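Local atomic coordinates of cytosol aminopeptidase (Staphylococcus aureus subsp. aureus, PDB entry 3KZW), a protein that catalyses the release of N-terminal amino acids from peptides, probably as a hexameric metal-dependent leucyl aminopeptidase. Residues M111-G116 with A492-P497; T286-G291 with A336-N341. All coordinates share one frame; numbering follows the deposited sequence.

Contact 1: M111-G116 with A492-P497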
ATOM      1  N   MET A 111      31.864  31.461   7.698  1.00  2.65           N
ATOM      2  CA  MET A 111      31.917  32.159   8.988  1.00  2.65           C
ATOM      3  C   MET A 111      31.010  31.499  10.028  1.00  2.65           C
ATOM      4  O   MET A 111      31.390  31.371  11.193  1.00  2.66           O
ATOM      5  CB  MET A 111      31.546  33.641   8.837  1.00  2.71           C
ATOM      6  CG  MET A 111      32.541  34.495   8.057  1.00  2.80           C
ATOM      7  SD  MET A 111      31.894  36.166   7.744  1.00  3.95           S
ATOM      8  CE  MET A 111      32.932  36.736   6.378  1.00  2.84           C
ATOM      9  N   LEU A 112      29.818  31.081   9.602  1.00  2.69           N
ATOM     10  CA  LEU A 112      28.883  30.363  10.475  1.00  2.64           C
ATOM     11  C   LEU A 112      29.436  29.000  10.892  1.00  2.61           C
ATOM     12  O   LEU A 112      29.252  28.566  12.029  1.00  2.55           O
ATOM     13  CB  LEU A 112      27.520  30.195   9.800  1.00  2.59           C
ATOM     14  CG  LEU A 112      26.662  31.434   9.537  1.00  2.62           C
ATOM     15  CD1 LEU A 112      25.410  31.044   8.775  1.00  2.58           C
ATOM     16  CD2 LEU A 112      26.293  32.156  10.826  1.00  2.65           C
ATOM     17  N   LYS A 113      30.112  28.339   9.959  1.00  2.62           N
ATOM     18  CA  LYS A 113      30.749  27.053  10.212  1.00  2.63           C
ATOM     19  C   LYS A 113      31.944  27.203  11.159  1.00  2.64           C
ATOM     20  O   LYS A 113      32.161  26.355  12.023  1.00  2.61           O
ATOM     21  CB  LYS A 113      31.182  26.409   8.891  1.00  2.63           C
ATOM     22  CG  LYS A 113      31.534  24.929   8.992  1.00  2.72           C
ATOM     23  CD  LYS A 113      31.978  24.351   7.653  1.00  2.76           C
ATOM     24  CE  LYS A 113      30.797  24.052   6.736  1.00  2.81           C
ATOM     25  NZ  LYS A 113      31.245  23.555   5.404  1.00  2.83           N
ATOM     26  N   ILE A 114      32.703  28.289  10.990  1.00  2.67           N
ATOM     27  CA  ILE A 114      33.877  28.578  11.818  1.00  2.61           C
ATOM     28  C   ILE A 114      33.482  28.852  13.270  1.00  2.60           C
ATOM     29  O   ILE A 114      33.957  28.169  14.176  1.00  2.61           O
ATOM     30  CB  ILE A 114      34.719  29.761  11.246  1.00  2.63           C
ATOM     31  CG1 ILE A 114      35.420  29.345   9.950  1.00  2.63           C
ATOM     32  CG2 ILE A 114      35.755  30.242  12.260  1.00  2.59           C
ATOM     33  CD1 ILE A 114      35.788  30.509   9.047  1.00  2.61           C
ATOM     34  N   TRP A 115      32.616  29.843  13.480  1.00  2.61           N
ATOM     35  CA  TRP A 115      32.157  30.200  14.827  1.00  2.63           C
ATOM     36  C   TRP A 115      31.325  29.080  15.449  1.00  2.66           C
ATOM     37  O   TRP A 115      31.425  28.816  16.649  1.00  2.63           O
ATOM     38  CB  TRP A 115      31.353  31.505  14.814  1.00  2.60           C
ATOM     39  CG  TRP A 115      32.155  32.732  14.493  1.00  2.68           C
ATOM     40  CD1 TRP A 115      31.997  33.555  13.411  1.00  2.65           C
ATOM     41  CD2 TRP A 115      33.233  33.285  15.262  1.00  2.72           C
ATOM     42  NE1 TRP A 115      32.910  34.580  13.457  1.00  2.61           N
ATOM     43  CE2 TRP A 115      33.682  34.439  14.580  1.00  2.66           C
ATOM     44  CE3 TRP A 115      33.867  32.915  16.457  1.00  2.67           C
ATOM     45  CZ2 TRP A 115      34.735  35.229  15.056  1.00  2.68           C
ATOM     46  CZ3 TRP A 115      34.916  33.699  16.929  1.00  2.66           C
ATOM     47  CH2 TRP A 115      35.337  34.843  16.227  1.00  2.71           C
ATOM     48  N   GLY A 116      30.514  28.425  14.620  1.00  2.68           N
ATOM     49  CA  GLY A 116      29.654  27.330  15.055  1.00  2.63           C
ATOM     50  C   GLY A 116      30.417  26.186  15.688  1.00  2.62           C
ATOM     51  O   GLY A 116      30.162  25.828  16.837  1.00  2.67           O
ATOM     52  N   ALA A 492      22.364  17.116  13.058  1.00  2.63           N
ATOM     53  CA  ALA A 492      23.093  18.155  13.785  1.00  2.65           C
ATOM     54  C   ALA A 492      24.151  18.792  12.881  1.00  2.66           C
ATOM     55  O   ALA A 492      24.713  18.127  12.008  1.00  2.71           O
ATOM     56  CB  ALA A 492      23.732  17.581  15.043  1.00  2.57           C
ATOM     57  N   SER A 493      24.409  20.080  13.090  1.00  2.62           N
ATOM     58  CA  SER A 493      25.375  20.820  12.280  1.00  2.63           C
ATOM     59  C   SER A 493      25.963  22.001  13.048  1.00  2.65           C
ATOM     60  O   SER A 493      25.745  22.140  14.255  1.00  2.63           O
ATOM     61  CB  SER A 493      24.721  21.313  10.982  1.00  2.64           C
ATOM     62  OG  SER A 493      23.726  22.283  11.247  1.00  2.48           O
ATOM     63  N   TYR A 494      26.702  22.849  12.331  1.00  2.62           N
ATOM     64  CA  TYR A 494      27.271  24.076  12.886  1.00  2.62           C
ATOM     65  C   TYR A 494      26.199  25.074  13.338  1.00  2.62           C
ATOM     66  O   TYR A 494      26.497  26.032  14.051  1.00  2.63           O
ATOM     67  CB  TYR A 494      28.224  24.733  11.875  1.00  2.61           C
ATOM     68  CG  TYR A 494      27.623  24.972  10.500  1.00  2.65           C
ATOM     69  CD1 TYR A 494      26.774  26.054  10.263  1.00  2.66           C
ATOM     70  CD2 TYR A 494      27.915  24.121   9.434  1.00  2.63           C
ATOM     71  CE1 TYR A 494      26.221  26.275   9.010  1.00  2.64           C
ATOM     72  CE2 TYR A 494      27.370  24.336   8.172  1.00  2.63           C
ATOM     73  CZ  TYR A 494      26.524  25.416   7.969  1.00  2.76           C
ATOM     74  OH  TYR A 494      25.975  25.642   6.725  1.00  2.92           O
ATOM     75  N   ASN A 495      24.956  24.845  12.915  1.00  2.62           N
ATOM     76  CA  ASN A 495      23.834  25.707  13.279  1.00  2.64           C
ATOM     77  C   ASN A 495      23.056  25.233  14.503  1.00  2.64           C
ATOM     78  O   ASN A 495      22.109  25.892  14.932  1.00  2.62           O
ATOM     79  CB  ASN A 495      22.889  25.896  12.088  1.00  2.65           C
ATOM     80  CG  ASN A 495      23.344  26.999  11.149  1.00  2.77           C
ATOM     81  OD1 ASN A 495      24.196  27.823  11.492  1.00  2.73           O
ATOM     82  ND2 ASN A 495      22.768  27.025   9.956  1.00  2.84           N
ATOM     83  N   GLY A 496      23.461  24.096  15.063  1.00  2.66           N
ATOM     84  CA  GLY A 496      22.818  23.548  16.255  1.00  2.65           C
ATOM     85  C   GLY A 496      22.378  22.104  16.094  1.00  2.68           C
ATOM     86  O   GLY A 496      22.654  21.480  15.064  1.00  2.70           O
ATOM     87  N   PRO A 497      21.676  21.563  17.110  1.00  2.65           N
ATOM     88  CA  PRO A 497      21.248  20.164  17.114  1.00  2.64           C
ATOM     89  C   PRO A 497      20.025  19.902  16.231  1.00  2.64           C
ATOM     90  O   PRO A 497      19.494  20.832  15.616  1.00  2.64           O
ATOM     91  CB  PRO A 497      20.908  19.917  18.586  1.00  2.60           C
ATOM     92  CG  PRO A 497      20.470  21.234  19.094  1.00  2.57           C
ATOM     93  CD  PRO A 497      21.230  22.277  18.321  1.00  2.64           C
TER

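Contact 2: T286-G291 with A336-N341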
ATOM      1  N   THR A 286      -0.545  23.680  17.075  1.00  2.69           N
ATOM      2  CA  THR A 286       0.270  23.103  18.146  1.00  2.68           C
ATOM      3  C   THR A 286       0.446  21.594  17.986  1.00  2.70           C
ATOM      4  O   THR A 286       1.485  21.041  18.360  1.00  2.74           O
ATOM      5  CB  THR A 286      -0.295  23.434  19.543  1.00  2.69           C
ATOM      6  OG1 THR A 286      -1.642  22.958  19.643  1.00  2.80           O
ATOM      7  CG2 THR A 286      -0.270  24.937  19.792  1.00  2.63           C
ATOM      8  N   TYR A 287      -0.572  20.939  17.432  1.00  2.67           N
ATOM      9  CA  TYR A 287      -0.463  19.544  17.010  1.00  2.61           C
ATOM     10  C   TYR A 287      -1.412  19.219  15.867  1.00  2.62           C
ATOM     11  O   TYR A 287      -2.582  19.602  15.890  1.00  2.71           O
ATOM     12  CB  TYR A 287      -0.704  18.581  18.170  1.00  2.61           C
ATOM     13  CG  TYR A 287      -0.225  17.180  17.864  1.00  2.64           C
ATOM     14  CD1 TYR A 287       1.114  16.835  18.021  1.00  2.64           C
ATOM     15  CD2 TYR A 287      -1.105  16.209  17.396  1.00  2.55           C
ATOM     16  CE1 TYR A 287       1.559  15.561  17.732  1.00  2.58           C
ATOM     17  CE2 TYR A 287      -0.670  14.929  17.107  1.00  2.57           C
ATOM     18  CZ  TYR A 287       0.663  14.611  17.277  1.00  2.64           C
ATOM     19  OH  TYR A 287       1.102  13.338  16.992  1.00  2.77           O
ATOM     20  N   ASP A 288      -0.895  18.497  14.878  1.00  2.61           N
ATOM     21  CA  ASP A 288      -1.668  18.110  13.705  1.00  2.64           C
ATOM     22  C   ASP A 288      -1.726  16.588  13.585  1.00  2.65           C
ATOM     23  O   ASP A 288      -0.733  15.944  13.232  1.00  2.69           O
ATOM     24  CB  ASP A 288      -1.053  18.734  12.444  1.00  2.65           C
ATOM     25  CG  ASP A 288      -1.904  18.524  11.194  1.00  2.77           C
ATOM     26  OD1 ASP A 288      -3.098  18.171  11.322  1.00  2.81           O
ATOM     27  OD2 ASP A 288      -1.373  18.726  10.075  1.00  2.89           O
ATOM     28  N   SER A 289      -2.890  16.019  13.894  1.00  2.61           N
ATOM     29  CA  SER A 289      -3.133  14.591  13.688  1.00  2.59           C
ATOM     30  C   SER A 289      -3.666  14.327  12.284  1.00  2.62           C
ATOM     31  O   SER A 289      -3.668  13.188  11.809  1.00  2.61           O
ATOM     32  CB  SER A 289      -4.119  14.056  14.723  1.00  2.59           C
ATOM     33  OG  SER A 289      -5.415  14.588  14.526  1.00  2.56           O
ATOM     34  N   GLY A 290      -4.117  15.394  11.629  1.00  2.62           N
ATOM     35  CA  GLY A 290      -4.697  15.307  10.300  1.00  2.60           C
ATOM     36  C   GLY A 290      -6.209  15.352  10.338  1.00  2.62           C
ATOM     37  O   GLY A 290      -6.857  15.501   9.302  1.00  2.68           O
ATOM     38  N   GLY A 291      -6.773  15.235  11.538  1.00  2.59           N
ATOM     39  CA  GLY A 291      -8.219  15.148  11.712  1.00  2.61           C
ATOM     40  C   GLY A 291      -8.727  13.818  11.192  1.00  2.61           C
ATOM     41  O   GLY A 291      -8.009  12.820  11.231  1.00  2.64           O
ATOM     42  N   ALA A 336      -4.330  26.503  16.974  1.00  2.63           N
ATOM     43  CA  ALA A 336      -5.337  25.451  17.106  1.00  2.59           C
ATOM     44  C   ALA A 336      -4.670  24.085  17.209  1.00  2.66           C
ATOM     45  O   ALA A 336      -3.480  23.945  16.925  1.00  2.70           O
ATOM     46  CB  ALA A 336      -6.302  25.475  15.925  1.00  2.57           C
ATOM     47  N   GLU A 337      -5.447  23.085  17.620  1.00  2.66           N
ATOM     48  CA  GLU A 337      -4.982  21.703  17.684  1.00  2.64           C
ATOM     49  C   GLU A 337      -5.915  20.833  16.841  1.00  2.66           C
ATOM     50  O   GLU A 337      -7.105  20.721  17.137  1.00  2.72           O
ATOM     51  CB  GLU A 337      -4.944  21.225  19.139  1.00  2.65           C
ATOM     52  CG  GLU A 337      -4.024  20.044  19.399  1.00  2.72           C
ATOM     53  CD  GLU A 337      -4.068  19.565  20.846  1.00  2.80           C
ATOM     54  OE1 GLU A 337      -3.033  19.663  21.540  1.00  3.00           O
ATOM     55  OE2 GLU A 337      -5.133  19.090  21.291  1.00  2.77           O
ATOM     56  N   ASN A 338      -5.372  20.234  15.783  1.00  2.65           N
ATOM     57  CA  ASN A 338      -6.161  19.443  14.833  1.00  2.66           C
ATOM     58  C   ASN A 338      -6.379  18.010  15.314  1.00  2.64           C
ATOM     59  O   ASN A 338      -5.523  17.149  15.117  1.00  2.71           O
ATOM     60  CB  ASN A 338      -5.491  19.455  13.449  1.00  2.65           C
ATOM     61  CG  ASN A 338      -6.424  19.001  12.330  1.00  2.67           C
ATOM     62  OD1 ASN A 338      -7.627  18.833  12.526  1.00  2.78           O
ATOM     63  ND2 ASN A 338      -5.863  18.809  11.146  1.00  2.61           N
ATOM     64  N   MET A 339      -7.534  17.764  15.932  1.00  2.64           N
ATOM     65  CA  MET A 339      -7.819  16.492  16.610  1.00  2.61           C
ATOM     66  C   MET A 339      -9.112  15.831  16.128  1.00  2.63           C
ATOM     67  O   MET A 339      -9.931  16.461  15.457  1.00  2.71           O
ATOM     68  CB  MET A 339      -7.892  16.709  18.123  1.00  2.57           C
ATOM     69  CG  MET A 339      -6.603  17.190  18.782  1.00  2.64           C
ATOM     70  SD  MET A 339      -5.501  15.862  19.303  1.00  3.03           S
ATOM     71  CE  MET A 339      -4.524  15.633  17.830  1.00  2.74           C
ATOM     72  N   ILE A 340      -9.286  14.556  16.480  1.00  2.61           N
ATOM     73  CA  ILE A 340     -10.490  13.793  16.146  1.00  2.62           C
ATOM     74  C   ILE A 340     -11.377  13.637  17.381  1.00  2.66           C
ATOM     75  O   ILE A 340     -10.901  13.230  18.444  1.00  2.71           O
ATOM     76  CB  ILE A 340     -10.143  12.374  15.611  1.00  2.62           C
ATOM     77  CG1 ILE A 340      -9.251  12.452  14.373  1.00  2.59           C
ATOM     78  CG2 ILE A 340     -11.414  11.580  15.299  1.00  2.66           C
ATOM     79  CD1 ILE A 340      -8.608  11.136  13.993  1.00  2.63           C
ATOM     80  N   ASN A 341     -12.659  13.964  17.232  1.00  2.62           N
ATOM     81  CA  ASN A 341     -13.662  13.668  18.259  1.00  2.63           C
ATOM     82  C   ASN A 341     -15.075  13.587  17.674  1.00  2.65           C
ATOM     83  O   ASN A 341     -15.246  13.599  16.454  1.00  2.63           O
ATOM     84  CB  ASN A 341     -13.574  14.655  19.441  1.00  2.64           C
ATOM     85  CG  ASN A 341     -14.317  15.961  19.193  1.00  2.64           C
ATOM     86  OD1 ASN A 341     -14.501  16.392  18.055  1.00  2.77           O
ATOM     87  ND2 ASN A 341     -14.744  16.599  20.273  1.00  2.65           N
TER

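Contact 1: M111-G116 with A492-P497
A type I beta turn, S493 to G496, sets Y494 against K113 on helix 108-124, at the junction between the N-terminal and catalytic domains. The aliphatic part of K113 lies across one face of the tyrosine ring. Its CB is 4.3 Å from the centroid of the Y494 ring and 21° off the ring normal, a CH-pi contact displaced toward the rim. Further along, the lysine chain bends at chi3 (-79°), which places K113 CE 3.7 Å from Y494 CE2, so methylenes and not the amine meet the ring. L112 adds apolar contact through its CB, 4.2 Å from Y494 CE1, and its carbonyl oxygen approaches the same ring obliquely. One turn later the helix presents G116, whose lack of a side chain leaves room for the tyrosine carbonyl; G116 CA and Y494 O are 3.6 Å apart, a CA-H...O contact.

The turn has its own internal bonding. G496 N donates to S493 O at 3.1 Å, and N495 N reaches S493 OG at 3.3 Å, making an ST turn that ties the serine to the backbone leading out of the tyrosine. Q154 of helix 144-157 bridges the two segments, its NE2 bonding both L112 O and N495 OD1, while Q120 NE2, further along helix 108-124, binds S493 O directly. The arrangement is a loop-on-helix interdomain packing, in which an aromatic residue projecting from a turn lies against the side of a helix.

Contact 2: T286-G291 with A336-N341
Strand 287-288 runs parallel to the end of strand 328-338, with D288 bridging to N338 at a CA-CA separation of 4.8 Å. N338 N donates to Y287 O at 2.9 Å, and T286 N bonds A336 O at 3.0 Å. N338 O is gripped by two donors of one residue: S289 N comes in the carbonyl plane, whereas S289 OG, at 2.6 Å, is tilted 24° from it. The serine chi1 of 68° turns the hydroxyl back toward that oxygen.

On the face carrying D288 and N338, carboxylate and amide lie side by side with their planes 17° apart. N338 ND2 meets D288 OD1 on the syn side at 2.8 Å, somewhat out of both planes, and also donates to T364 O, which fixes the amide's rotation. D288 OD2 forms a salt bridge with K295 and lies close to D306, D365 and E367, an acidic cluster consistent with the two-metal site of this family; N338 would then be a second-shell residue orienting the aspartate.

On the face of Y287 and E337 the aliphatic part of the glutamate packs against the tyrosine, E337 CG lying 3.8 Å from Y287 CB, while its OE2 bonds S257 OG. M339, bent at chi2 and chi3, brings CE to the edge of the tyrosine ring, 3.5 Å from Y287 CD2. Y287 OH bonds P347 O of the second subunit, and I340 packs on its counterparts in two other subunits. Helix 297-300 covers Y287 and S289 through M300. Beyond the corner at T286, strand 287-288 extends the parallel pairing that strand 328-338 makes with 278-285, with A336 also backbone-bonded to G284.

Overall arrangement
The two contacts do not touch: their centres are about 34 Å apart and their nearest atoms about 18 Å apart. Contact 1 is partly buried and joins a helix of the N-terminal domain to a loop of the catalytic domain, relying mainly on aliphatic and aromatic packing between its segments. Contact 2 is wholly buried, lies within the catalytic domain and depends on backbone pairing reinforced by polar side chains. The surroundings differ as well: no other subunit touches 111-116 or 492-497, whereas 286-291 and 336-341 meet neighbouring subunits and contribute D288 to the acidic cluster. They share no strand or helix.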